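Local coordinates for protein ribosomal RNA small subunit methyltransferase E (Neisseria gonorrhoeae, PDB 5VM8) that probably methylates the N3 position of a uridine in 16S ribosomal RNA, using S-adenosyl methionine held by a knotted SPOUT-type domain, at residues N79-N84 with A240-W245; I85-S90 with I195-G200; Q113-E118 with P157-R162; I176-R181 with Q208-A213; C183-I188 with Q219-G224. All coordinates share one frame; numbering follows the deposited sequence.

Contact 1 of 5, residues N79-N84 with A240-W245; sequences NESPLN and AMQTLW
An ST turn, S81 to L83, packs on the end of helix 232-244, S81 on Q242 and L83 on M241 and W245, so the loop leading into strand 85-90 rests on the last helix of the SPOUT fold. The S81 hydroxyl does two jobs. S81 OG donates to Q242 OE1 2.6 Å away, coming in 22° off the carbonyl plane, and it accepts the backbone N-H of L83, whose N lies 3.2 Å from S81 OG, which closes the turn. Q242 reaches over because its chain folds back at chi2 (-65°), bringing the amide to the loop. Its NE2 end is occupied as well: it gives to the carbonyl of L107 and to a water that in turn donates to L83 O, so the buried amide is held at both ends.

Beside this polar patch L83 makes the apolar half of the contact. With CG turned away from the backbone N (chi1 -172°), both methyls, CD1 and CD2, rest on the CB of W245 at the end of the helix, while the indole itself swings away from L83 and meets H190 edge-to-face. The same leucine also packs on I195 of the sheet. L83 CD2 lies 3.5 Å from M241 O, a carbonyl still engaged in the last helical turn, where M241 O accepts from W245 N at 2.8 Å.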
# COMPACT_ATOMS: atom_id res chain seq x y z
N ASN A 79 3.59 -12.36 6.81
CA ASN A 79 3.00 -11.34 7.67
C ASN A 79 1.73 -10.74 7.09
O ASN A 79 1.23 -9.74 7.62
CB ASN A 79 4.01 -10.21 7.92
CG ASN A 79 5.24 -10.68 8.62
OD1 ASN A 79 5.20 -11.63 9.42
ND2 ASN A 79 6.35 -10.00 8.37
N GLU A 80 1.23 -11.27 5.98
CA GLU A 80 0.08 -10.68 5.32
C GLU A 80 -1.21 -10.91 6.11
O GLU A 80 -1.40 -11.96 6.73
CB GLU A 80 -0.04 -11.26 3.92
CG GLU A 80 1.09 -10.83 3.02
CD GLU A 80 1.25 -9.33 2.97
OE1 GLU A 80 2.36 -8.86 3.23
OE2 GLU A 80 0.25 -8.63 2.70
N SER A 81 -2.07 -9.91 6.10
CA SER A 81 -3.44 -10.10 6.55
C SER A 81 -4.19 -10.94 5.52
O SER A 81 -3.99 -10.77 4.32
CB SER A 81 -4.15 -8.76 6.74
OG SER A 81 -5.54 -8.91 7.04
N PRO A 82 -5.04 -11.87 5.97
CA PRO A 82 -5.85 -12.64 5.01
C PRO A 82 -6.98 -11.83 4.44
O PRO A 82 -7.61 -12.28 3.47
CB PRO A 82 -6.38 -13.81 5.86
CG PRO A 82 -6.46 -13.24 7.24
CD PRO A 82 -5.34 -12.23 7.36
N LEU A 83 -7.26 -10.67 5.03
CA LEU A 83 -8.27 -9.75 4.55
C LEU A 83 -7.72 -8.98 3.35
O LEU A 83 -6.61 -8.45 3.39
CB LEU A 83 -8.68 -8.80 5.66
CG LEU A 83 -9.86 -7.86 5.43
CD1 LEU A 83 -11.11 -8.69 5.12
CD2 LEU A 83 -10.07 -6.97 6.66
N ASN A 84 -8.52 -8.91 2.29
CA ASN A 84 -8.15 -8.23 1.06
C ASN A 84 -8.79 -6.84 1.03
O ASN A 84 -10.00 -6.71 0.92
CB ASN A 84 -8.61 -9.08 -0.12
CG ASN A 84 -7.94 -8.70 -1.40
OD1 ASN A 84 -7.92 -7.54 -1.78
ND2 ASN A 84 -7.41 -9.68 -2.10
N ALA A 240 -9.50 -0.59 11.96
CA ALA A 240 -10.79 -1.11 12.39
C ALA A 240 -11.19 -2.33 11.57
O ALA A 240 -11.76 -3.29 12.11
CB ALA A 240 -11.86 -0.02 12.28
N MET A 241 -10.90 -2.31 10.27
CA MET A 241 -11.22 -3.47 9.42
C MET A 241 -10.37 -4.67 9.80
O MET A 241 -10.87 -5.81 9.81
CB MET A 241 -10.99 -3.12 7.95
CG MET A 241 -11.99 -2.16 7.35
SD MET A 241 -11.57 -1.67 5.64
CE MET A 241 -12.52 -0.16 5.56
N GLN A 242 -9.08 -4.46 10.09
CA GLN A 242 -8.24 -5.58 10.53
C GLN A 242 -8.69 -6.13 11.88
O GLN A 242 -8.46 -7.31 12.18
CB GLN A 242 -6.75 -5.16 10.61
CG GLN A 242 -6.10 -4.66 9.29
CD GLN A 242 -6.00 -5.72 8.18
OE1 GLN A 242 -6.45 -6.87 8.32
NE2 GLN A 242 -5.40 -5.33 7.08
N THR A 243 -9.32 -5.30 12.72
CA THR A 243 -9.81 -5.74 14.03
C THR A 243 -11.09 -6.58 13.89
O THR A 243 -11.26 -7.59 14.60
CB THR A 243 -10.01 -4.52 14.93
OG1 THR A 243 -8.78 -3.82 15.07
CG2 THR A 243 -10.53 -4.92 16.30
N LEU A 244 -11.99 -6.19 12.97
CA LEU A 244 -13.24 -6.93 12.75
C LEU A 244 -13.05 -8.15 11.85
O LEU A 244 -13.68 -9.18 12.07
CB LEU A 244 -14.29 -6.01 12.12
CG LEU A 244 -14.81 -4.89 13.01
CD1 LEU A 244 -15.59 -3.86 12.22
CD2 LEU A 244 -15.67 -5.51 14.10
N TRP A 245 -12.22 -8.04 10.81
CA TRP A 245 -12.15 -9.08 9.79
C TRP A 245 -10.73 -9.51 9.44
O TRP A 245 -10.58 -10.46 8.66
CB TRP A 245 -12.90 -8.61 8.52
CG TRP A 245 -14.26 -8.01 8.85
CD1 TRP A 245 -15.27 -8.63 9.53
CD2 TRP A 245 -14.75 -6.69 8.54
NE1 TRP A 245 -16.34 -7.77 9.68
CE2 TRP A 245 -16.04 -6.58 9.09
CE3 TRP A 245 -14.21 -5.60 7.86
CZ2 TRP A 245 -16.81 -5.43 8.96
CZ3 TRP A 245 -14.97 -4.45 7.75
CH2 TRP A 245 -16.27 -4.38 8.30
O HOH W 1 -5.21 -6.05 4.65

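Contact 2 of 5, residues I85-S90 with I195-G200; sequences ITLIQS and IVFMVG
I85-S90 and I195-V199 are neighbouring parallel strands in the middle of the seven-stranded parallel sheet of the SPOUT domain, five bridges in register from I85/I195 to Q89/V199 and only 18° apart in direction. The tight part is the centre. I88 N gives to F197 O at 2.6 Å and I88 O takes the N-H of V199, with N at 2.7 Å, so both the N-H and the carbonyl of I88 are spent on the one neighbouring strand. Its side chain then spans two neighbours on the same face: CG1 points away from the carbonyl carbon (chi1 -59°) and carries I88 CD1 to 3.5 Å from V196 CG1, whereas I88 CG2 meets M198 CE at 3.6 Å.

On the other face, turned to helices 94-106 and 232-244, L87 and F197 lie side by side, L87 CD1 being 3.8 Å from F197 CD2. The same methyl also touches V199 CG2, and that valine methyl sits over one face of the phenyl ring, toward its rim.

Side-chain packing is slacker at the start of the strands, though the T86 N to I195 O bond is straight. I85 CG1 and I195 CD1 are 4.5 Å apart, and a water bonded to I195 O also lies within weak reach of OG1 of T86, which is partly exposed. The far end is polar instead: Q89 NE2 donates well to S90 O and weakly to G200 O. There V199 O accepts twice from one residue, from S90 N and from S90 OG, each 2.9 Å from that oxygen.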
# COMPACT_ATOMS: atom_id res chain seq x y z
N ILE A 85 -7.97 -5.79 1.16
CA ILE A 85 -8.44 -4.40 1.17
C ILE A 85 -7.77 -3.63 0.04
O ILE A 85 -6.55 -3.46 0.05
CB ILE A 85 -8.14 -3.70 2.51
CG1 ILE A 85 -8.68 -4.50 3.69
CG2 ILE A 85 -8.71 -2.28 2.49
CD1 ILE A 85 -8.05 -4.10 5.01
N THR A 86 -8.57 -3.11 -0.89
CA THR A 86 -8.09 -2.13 -1.86
C THR A 86 -8.48 -0.75 -1.35
O THR A 86 -9.67 -0.47 -1.18
CB THR A 86 -8.67 -2.36 -3.25
OG1 THR A 86 -8.28 -3.65 -3.74
CG2 THR A 86 -8.27 -1.25 -4.25
N LEU A 87 -7.50 0.12 -1.16
CA LEU A 87 -7.73 1.52 -0.81
C LEU A 87 -7.81 2.31 -2.11
O LEU A 87 -6.82 2.42 -2.84
CB LEU A 87 -6.61 2.04 0.08
CG LEU A 87 -6.49 3.56 0.28
CD1 LEU A 87 -7.77 4.18 0.83
CD2 LEU A 87 -5.28 3.88 1.20
N ILE A 88 -9.00 2.81 -2.44
CA ILE A 88 -9.16 3.77 -3.53
C ILE A 88 -9.08 5.16 -2.92
O ILE A 88 -10.05 5.61 -2.29
CB ILE A 88 -10.49 3.59 -4.27
CG1 ILE A 88 -10.64 2.18 -4.86
CG2 ILE A 88 -10.61 4.62 -5.41
CD1 ILE A 88 -11.87 2.07 -5.74
N GLN A 89 -7.98 5.86 -3.20
CA GLN A 89 -7.62 7.13 -2.59
C GLN A 89 -7.58 8.24 -3.65
O GLN A 89 -6.80 8.16 -4.60
CB GLN A 89 -6.25 7.02 -1.92
CG GLN A 89 -5.74 8.33 -1.32
CD GLN A 89 -6.59 8.77 -0.15
OE1 GLN A 89 -6.69 8.04 0.84
NE2 GLN A 89 -7.26 9.93 -0.27
N SER A 90 -8.38 9.28 -3.45
CA SER A 90 -8.27 10.46 -4.29
C SER A 90 -6.96 11.17 -4.04
O SER A 90 -6.56 11.37 -2.89
CB SER A 90 -9.41 11.44 -4.03
OG SER A 90 -10.62 10.74 -3.97
N ILE A 195 -12.69 -6.31 0.08
CA ILE A 195 -13.17 -4.99 0.46
C ILE A 195 -12.54 -3.95 -0.46
O ILE A 195 -11.34 -4.00 -0.74
CB ILE A 195 -12.84 -4.66 1.93
CG1 ILE A 195 -13.54 -5.63 2.87
CG2 ILE A 195 -13.21 -3.20 2.27
CD1 ILE A 195 -12.97 -5.60 4.28
N VAL A 196 -13.36 -3.01 -0.92
CA VAL A 196 -12.92 -1.88 -1.71
C VAL A 196 -13.36 -0.65 -0.94
O VAL A 196 -14.55 -0.50 -0.61
CB VAL A 196 -13.51 -1.90 -3.14
CG1 VAL A 196 -13.17 -0.61 -3.85
CG2 VAL A 196 -12.93 -3.07 -3.89
N PHE A 197 -12.41 0.21 -0.65
CA PHE A 197 -12.61 1.29 0.29
C PHE A 197 -12.19 2.59 -0.38
O PHE A 197 -11.06 2.70 -0.85
CB PHE A 197 -11.74 0.92 1.50
CG PHE A 197 -11.56 1.99 2.50
CD1 PHE A 197 -12.65 2.64 3.04
CD2 PHE A 197 -10.30 2.26 2.99
CE1 PHE A 197 -12.49 3.60 4.01
CE2 PHE A 197 -10.13 3.22 3.96
CZ PHE A 197 -11.25 3.88 4.48
N MET A 198 -13.09 3.58 -0.39
CA MET A 198 -12.90 4.81 -1.16
C MET A 198 -12.76 6.01 -0.25
O MET A 198 -13.59 6.24 0.63
CB MET A 198 -14.04 5.08 -2.11
CG MET A 198 -14.16 4.15 -3.25
SD MET A 198 -14.86 5.15 -4.56
CE MET A 198 -13.60 6.42 -4.46
N VAL A 199 -11.71 6.79 -0.47
CA VAL A 199 -11.43 7.94 0.38
C VAL A 199 -11.22 9.18 -0.47
O VAL A 199 -10.56 9.13 -1.51
CB VAL A 199 -10.20 7.68 1.29
CG1 VAL A 199 -9.97 8.85 2.20
CG2 VAL A 199 -10.43 6.41 2.09
N GLY A 200 -11.75 10.31 -0.00
CA GLY A 200 -11.63 11.56 -0.71
C GLY A 200 -10.39 12.37 -0.38
O GLY A 200 -9.57 12.01 0.47
O HOH W 2 -9.98 -5.94 -2.00

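Contact 3 of 5, residues Q113-E118 with P157-R162; sequences QPVISE and PIIGYR
Q113 lays its carboxamide against the side chain of I159, the two chains crossing at about a right angle with Q113 CD 3.6 Å from I159 CD1. The glutamine bends at chi2 (62°) to get there, and its NE2 is then fixed by two carbonyl oxygens, both close to the amide plane. One bond runs from Q113 NE2 to P157 O at 2.8 Å; the other turns back from Q113 NE2 to P114 O at 3.2 Å, where the nitrogen stands above the carbonyl plane. With both N-H groups committed, the amide cannot easily rotate, and its flat body lies beside the ethyl arm of I159.

On the opposite face I158 fits between P114 and I116: its CG1 approaches P114 CG, and I158 CG2 comes to 3.6 Å from I116 CG1. Between the two layers runs the backbone ladder, I116 N to I159 O at 2.9 Å and Y161 N to I116 O at 2.8 Å. Y161 lies where the chain turns toward the short, weakly bonded helix 161-165, and its CB rests near I116 O while the ring leads away, its hydroxyl bonding to E209 O. V115 CA makes a CA-H...O contact with I159 O, 3.0 Å away.

Strand 159-160 is thus a short, parallel edge strand beside 111-116. With helix 128-147 between them in the chain, the two strands make the beta-alpha-beta unit that finishes this side of the SPOUT sheet.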
# COMPACT_ATOMS: atom_id res chain seq x y z
N GLN A 113 -5.35 2.19 -5.34
CA GLN A 113 -5.82 2.72 -6.62
C GLN A 113 -5.93 4.23 -6.46
O GLN A 113 -6.95 4.73 -5.98
CB GLN A 113 -7.15 2.08 -7.04
CG GLN A 113 -7.75 2.63 -8.34
CD GLN A 113 -6.87 2.39 -9.56
OE1 GLN A 113 -6.88 1.30 -10.15
NE2 GLN A 113 -6.10 3.41 -9.94
N PRO A 114 -4.90 4.99 -6.83
CA PRO A 114 -5.02 6.45 -6.78
C PRO A 114 -5.96 6.94 -7.88
O PRO A 114 -5.91 6.47 -9.01
CB PRO A 114 -3.59 6.93 -7.03
CG PRO A 114 -2.97 5.83 -7.85
CD PRO A 114 -3.62 4.54 -7.40
N VAL A 115 -6.80 7.92 -7.54
CA VAL A 115 -7.79 8.41 -8.49
C VAL A 115 -7.83 9.92 -8.44
O VAL A 115 -7.59 10.55 -7.41
CB VAL A 115 -9.23 7.88 -8.27
CG1 VAL A 115 -9.30 6.37 -8.32
CG2 VAL A 115 -9.83 8.45 -7.00
N ILE A 116 -8.18 10.50 -9.59
CA ILE A 116 -8.43 11.92 -9.69
C ILE A 116 -9.92 12.12 -9.45
O ILE A 116 -10.75 11.50 -10.12
CB ILE A 116 -8.03 12.48 -11.06
CG1 ILE A 116 -6.62 12.01 -11.43
CG2 ILE A 116 -8.15 13.99 -11.01
CD1 ILE A 116 -6.22 12.37 -12.83
N SER A 117 -10.25 12.89 -8.43
CA SER A 117 -11.62 13.28 -8.18
C SER A 117 -11.73 14.77 -8.45
O SER A 117 -10.77 15.44 -8.82
CB SER A 117 -12.06 12.92 -6.75
OG SER A 117 -11.49 13.78 -5.79
N GLU A 118 -12.95 15.29 -8.27
CA GLU A 118 -13.24 16.65 -8.68
C GLU A 118 -12.32 17.64 -7.98
O GLU A 118 -11.75 18.53 -8.61
CB GLU A 118 -14.70 16.96 -8.37
CG GLU A 118 -15.09 18.40 -8.54
CD GLU A 118 -15.46 18.74 -9.96
OE1 GLU A 118 -15.42 17.83 -10.81
OE2 GLU A 118 -15.79 19.92 -10.22
N PRO A 157 -2.01 2.28 -11.80
CA PRO A 157 -2.00 3.52 -12.60
C PRO A 157 -3.18 4.43 -12.28
O PRO A 157 -4.28 3.97 -11.97
CB PRO A 157 -2.06 3.01 -14.04
CG PRO A 157 -1.55 1.60 -14.00
CD PRO A 157 -1.90 1.07 -12.63
N ILE A 158 -2.91 5.74 -12.30
CA ILE A 158 -3.93 6.73 -12.00
C ILE A 158 -5.07 6.64 -13.00
O ILE A 158 -4.86 6.48 -14.21
CB ILE A 158 -3.31 8.14 -12.01
CG1 ILE A 158 -2.17 8.22 -10.98
CG2 ILE A 158 -4.39 9.20 -11.82
CD1 ILE A 158 -1.39 9.50 -10.99
N ILE A 159 -6.30 6.74 -12.49
CA ILE A 159 -7.51 6.87 -13.28
C ILE A 159 -8.43 7.88 -12.61
O ILE A 159 -8.26 8.23 -11.44
CB ILE A 159 -8.25 5.52 -13.46
CG1 ILE A 159 -8.44 4.80 -12.11
CG2 ILE A 159 -7.52 4.63 -14.43
CD1 ILE A 159 -9.05 3.39 -12.24
N GLY A 160 -9.45 8.30 -13.35
CA GLY A 160 -10.44 9.17 -12.76
C GLY A 160 -11.36 8.42 -11.82
O GLY A 160 -11.43 7.20 -11.82
N TYR A 161 -12.06 9.19 -10.99
CA TYR A 161 -12.98 8.62 -10.02
C TYR A 161 -14.06 7.78 -10.68
O TYR A 161 -14.28 6.62 -10.31
CB TYR A 161 -13.58 9.76 -9.20
CG TYR A 161 -14.71 9.38 -8.27
CD1 TYR A 161 -14.44 8.94 -6.97
CD2 TYR A 161 -16.03 9.51 -8.67
CE1 TYR A 161 -15.48 8.62 -6.10
CE2 TYR A 161 -17.07 9.19 -7.81
CZ TYR A 161 -16.79 8.76 -6.53
OH TYR A 161 -17.82 8.45 -5.68
N ARG A 162 -14.72 8.34 -11.70
CA ARG A 162 -15.85 7.65 -12.33
C ARG A 162 -15.43 6.31 -12.91
O ARG A 162 -16.09 5.29 -12.67
CB ARG A 162 -16.46 8.54 -13.42

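Contact 4 of 5, residues I176-R181 with Q208-A213; sequences IMSINR and QEEQQA
E210 OE1 is gripped by two donors from the loop that follows strand 173-177. S178 OG gives to E210 OE1 at 2.6 Å, on the anti side and 32° out of the carboxylate plane, and N180 ND2 uses the syn lone pair of E210 OE1 at 2.9 Å along a nearly straight N-H (167°). The side chains of N180 and E210 cross at about a right angle, with the amide almost perpendicular to the carboxylate, and N180 ND2 makes only a weak second bond to E210 OE2. The glutamate gets there by stretching out: its chain is extended beyond CG, so the acid group stands off the helix and reaches the loop.

A second polar pair lies alongside. R181 brings the edge of its guanidinium to Q211 OE1, with R181 NH1 at 2.7 Å and NH2 at 3.0 Å, both bonds weak in angle because a single oxygen is shared between them. The glutamine amide is turned 51° from the guanidinium plane.

These groups join the end of inner strand 173-177 of the parallel SPOUT sheet to helix 207-215. Deeper in, I176 CD1 packs on A213 CB at 3.8 Å, where the strand faces the helix.

Further out, S178 is set by an ST turn: its hydroxyl accepts from the backbone N of N180 (3.2 Å from S178 OG) while donating to the acid, so one oxygen orders the loop and the glutamate together. W205 packs on both I176 and E210 and donates its NE1 to M177 O, and R181 makes a cation-pi contact with F214.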
# COMPACT_ATOMS: atom_id res chain seq x y z
N ILE A 176 -17.54 3.62 1.06
CA ILE A 176 -17.07 4.98 0.89
C ILE A 176 -17.18 5.70 2.22
O ILE A 176 -18.21 5.60 2.90
CB ILE A 176 -17.84 5.72 -0.24
CG1 ILE A 176 -17.30 7.13 -0.40
CG2 ILE A 176 -19.34 5.74 0.02
CD1 ILE A 176 -17.93 7.94 -1.55
N MET A 177 -16.09 6.36 2.63
CA MET A 177 -16.11 7.19 3.84
C MET A 177 -16.86 8.47 3.57
O MET A 177 -16.40 9.32 2.80
CB MET A 177 -14.71 7.50 4.35
CG MET A 177 -13.97 6.31 4.87
SD MET A 177 -12.99 6.72 6.33
CE MET A 177 -14.19 7.58 7.34
N SER A 178 -17.99 8.61 4.21
CA SER A 178 -18.83 9.76 3.98
C SER A 178 -19.83 9.78 5.10
O SER A 178 -20.17 8.72 5.64
CB SER A 178 -19.56 9.66 2.63
OG SER A 178 -20.54 10.66 2.53
N ILE A 179 -20.32 10.98 5.42
CA ILE A 179 -21.28 11.10 6.50
C ILE A 179 -22.70 11.01 5.98
O ILE A 179 -23.64 10.99 6.78
CB ILE A 179 -21.06 12.43 7.24
CG1 ILE A 179 -21.50 12.33 8.70
CG2 ILE A 179 -21.80 13.57 6.51
CD1 ILE A 179 -20.80 13.33 9.61
N ASN A 180 -22.88 10.93 4.67
CA ASN A 180 -24.19 11.02 4.05
C ASN A 180 -24.69 9.63 3.67
O ASN A 180 -23.98 8.87 3.00
CB ASN A 180 -24.12 11.94 2.83
CG ASN A 180 -23.73 13.37 3.22
OD1 ASN A 180 -24.36 13.99 4.08
ND2 ASN A 180 -22.66 13.87 2.61
N ARG A 181 -25.92 9.32 4.07
CA ARG A 181 -26.55 8.02 3.84
C ARG A 181 -25.66 6.89 4.38
O ARG A 181 -25.39 5.90 3.70
CB ARG A 181 -26.84 7.83 2.36
CG ARG A 181 -27.91 8.78 1.83
CD ARG A 181 -28.40 8.38 0.45
NE ARG A 181 -27.47 8.85 -0.59
CZ ARG A 181 -27.79 8.97 -1.87
NH1 ARG A 181 -26.90 9.41 -2.75
NH2 ARG A 181 -29.01 8.65 -2.27
N GLN A 208 -22.54 15.09 -6.28
CA GLN A 208 -22.70 14.17 -7.40
C GLN A 208 -21.77 12.97 -7.26
O GLN A 208 -22.15 11.85 -7.62
CB GLN A 208 -22.45 14.90 -8.73
N GLU A 209 -20.56 13.18 -6.74
CA GLU A 209 -19.65 12.06 -6.57
C GLU A 209 -20.21 11.05 -5.58
O GLU A 209 -20.03 9.84 -5.76
CB GLU A 209 -18.26 12.56 -6.11
CG GLU A 209 -17.42 13.19 -7.23
CD GLU A 209 -16.09 13.73 -6.74
OE1 GLU A 209 -16.04 14.32 -5.64
OE2 GLU A 209 -15.08 13.52 -7.44
N GLU A 210 -20.90 11.52 -4.54
CA GLU A 210 -21.53 10.59 -3.59
C GLU A 210 -22.65 9.81 -4.25
O GLU A 210 -22.77 8.60 -4.06
CB GLU A 210 -22.04 11.36 -2.38
CG GLU A 210 -20.92 11.98 -1.56
CD GLU A 210 -21.44 12.72 -0.34
OE1 GLU A 210 -20.92 12.49 0.77
OE2 GLU A 210 -22.37 13.56 -0.50
N GLN A 211 -23.49 10.51 -5.03
CA GLN A 211 -24.55 9.84 -5.77
C GLN A 211 -24.00 8.75 -6.68
O GLN A 211 -24.54 7.64 -6.74
CB GLN A 211 -25.34 10.85 -6.59
CG GLN A 211 -26.60 11.32 -5.90
CD GLN A 211 -27.63 10.23 -5.75
OE1 GLN A 211 -28.41 10.24 -4.80
NE2 GLN A 211 -27.67 9.29 -6.69
N GLN A 212 -22.91 9.05 -7.39
CA GLN A 212 -22.37 8.04 -8.29
C GLN A 212 -21.94 6.80 -7.51
O GLN A 212 -22.24 5.68 -7.92
CB GLN A 212 -21.21 8.63 -9.10
CG GLN A 212 -21.69 9.45 -10.31
CD GLN A 212 -20.72 10.54 -10.77
OE1 GLN A 212 -19.51 10.43 -10.60
NE2 GLN A 212 -21.26 11.61 -11.36
N ALA A 213 -21.29 7.00 -6.36
CA ALA A 213 -20.87 5.89 -5.51
C ALA A 213 -22.08 5.13 -4.99
O ALA A 213 -22.12 3.90 -5.06
CB ALA A 213 -19.99 6.41 -4.37

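Contact 5 of 5, residues C183-I188 with Q219-G224; sequences CKLGDI and QAVTLG
C183 pairs with V221 and K184 with T222 in parallel register, the last pairing at this edge of the SPOUT sheet, after which 183-188 leaves the sheet in a type I turn from L185 to I188. Three backbone bonds hold it: C183 N to A220 O at 3.1 Å, T222 N to C183 O at 3.0 Å, and L185 N to T222 O at 3.2 Å. A220 O also takes a second donor, Q219 NE2 at 2.7 Å, the glutamine folding back at chi2 (63°) so that its amide lies alongside C183 SG.

On the face toward helix 232-244 the turn closes over V221. V221 CG1 meets L185 CD1 and, 3.8 Å away, I188 CG2. L185 spreads its second methyl the other way: L185 CD2 lies 3.7 Å from L223 CD2, the two leucines side by side and pointing alike.

The chemistry is divided, then. Main-chain bonds hold the strand pairing, and the Q219 amide adds a second donor to A220 O, while purely apolar contact among L185, I188, V221 and L223 seats the turn.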
# COMPACT_ATOMS: atom_id res chain seq x y z
N CYS A 183 -23.92 4.30 7.65
CA CYS A 183 -24.00 3.40 8.80
C CYS A 183 -22.59 3.27 9.39
O CYS A 183 -21.61 3.73 8.80
CB CYS A 183 -24.56 2.02 8.42
SG CYS A 183 -23.43 0.93 7.44
N LYS A 184 -22.49 2.67 10.56
CA LYS A 184 -21.14 2.48 11.05
C LYS A 184 -20.50 1.34 10.29
O LYS A 184 -21.17 0.46 9.74
CB LYS A 184 -21.12 2.19 12.55
CG LYS A 184 -21.78 3.27 13.40
CD LYS A 184 -21.93 2.82 14.84
CE LYS A 184 -20.72 3.18 15.65
NZ LYS A 184 -20.30 4.53 15.25
N LEU A 185 -19.17 1.35 10.28
CA LEU A 185 -18.40 0.29 9.64
C LEU A 185 -18.65 -1.05 10.30
O LEU A 185 -18.64 -2.09 9.63
CB LEU A 185 -16.92 0.64 9.70
CG LEU A 185 -15.90 -0.21 8.96
CD1 LEU A 185 -16.13 -0.18 7.47
CD2 LEU A 185 -14.52 0.32 9.32
N GLY A 186 -18.87 -1.07 11.62
CA GLY A 186 -19.18 -2.33 12.27
C GLY A 186 -20.57 -2.83 11.94
O GLY A 186 -20.79 -4.04 11.84
N ASP A 187 -21.51 -1.92 11.71
CA ASP A 187 -22.91 -2.26 11.44
C ASP A 187 -23.15 -2.68 10.00
O ASP A 187 -24.32 -2.85 9.63
CB ASP A 187 -23.82 -1.09 11.79
CG ASP A 187 -23.78 -0.73 13.25
OD1 ASP A 187 -23.54 -1.62 14.09
OD2 ASP A 187 -24.00 0.45 13.58
N ILE A 188 -22.11 -2.83 9.17
CA ILE A 188 -22.30 -3.24 7.78
C ILE A 188 -22.42 -4.75 7.73
O ILE A 188 -21.95 -5.46 8.62
CB ILE A 188 -21.16 -2.80 6.83
CG1 ILE A 188 -19.96 -3.73 6.97
CG2 ILE A 188 -20.78 -1.32 6.97
CD1 ILE A 188 -18.98 -3.65 5.84
N GLN A 219 -21.52 1.48 -0.05
CA GLN A 219 -22.13 1.80 1.23
C GLN A 219 -21.28 2.86 1.93
O GLN A 219 -20.05 2.70 2.03
CB GLN A 219 -22.29 0.57 2.12
CG GLN A 219 -22.71 0.90 3.57
CD GLN A 219 -24.10 1.57 3.70
OE1 GLN A 219 -25.13 0.96 3.38
NE2 GLN A 219 -24.12 2.80 4.18
N ALA A 220 -21.94 3.94 2.36
CA ALA A 220 -21.28 5.01 3.09
C ALA A 220 -21.12 4.62 4.57
O ALA A 220 -22.07 4.15 5.20
CB ALA A 220 -22.07 6.31 2.94
N VAL A 221 -19.91 4.83 5.10
CA VAL A 221 -19.54 4.39 6.45
C VAL A 221 -18.94 5.54 7.25
O VAL A 221 -18.26 6.41 6.69
CB VAL A 221 -18.53 3.22 6.44
CG1 VAL A 221 -19.17 1.93 5.94
CG2 VAL A 221 -17.32 3.60 5.61
N THR A 222 -19.23 5.56 8.54
CA THR A 222 -18.59 6.43 9.52
C THR A 222 -17.91 5.57 10.58
O THR A 222 -18.28 4.41 10.77
CB THR A 222 -19.57 7.34 10.24
OG1 THR A 222 -20.42 6.53 11.03
CG2 THR A 222 -20.35 8.22 9.26
N LEU A 223 -16.89 6.12 11.22
CA LEU A 223 -16.26 5.51 12.39
C LEU A 223 -16.28 6.48 13.55
O LEU A 223 -15.50 7.43 13.56
CB LEU A 223 -14.81 5.11 12.14
CG LEU A 223 -14.10 5.18 10.84
CD1 LEU A 223 -12.79 5.87 11.09
CD2 LEU A 223 -13.90 3.73 10.47
N GLY A 224 -17.09 6.22 14.54
CA GLY A 224 -17.03 7.01 15.75
C GLY A 224 -17.82 8.30 15.67
O GLY A 224 -18.28 8.73 14.61

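How the contacts relate
Contacts 2, 3 and 5 are all pairings of one parallel sheet, and contact 4 joins the end of one of its strands to a helix. From contact 2, L87 O and Q89 O bond to Q113 N and V115 N of contact 3, centres about 11 Å apart. On its other side M198 O reaches M177 N of contact 4, whose I176 then pairs with Q219 and V221 of contact 5, centres about 12 Å apart. The backbone O of E209 in 208-213 accepts from the Y161 hydroxyl of contact 3. Contact 1 sits at one end, N84 O bonding to I195 N and W245 packing on L185 and I188 of contact 5, about 16 Å between centres. The S-adenosyl methionine site probably lies in the trefoil knot, as in other SPOUT enzymes.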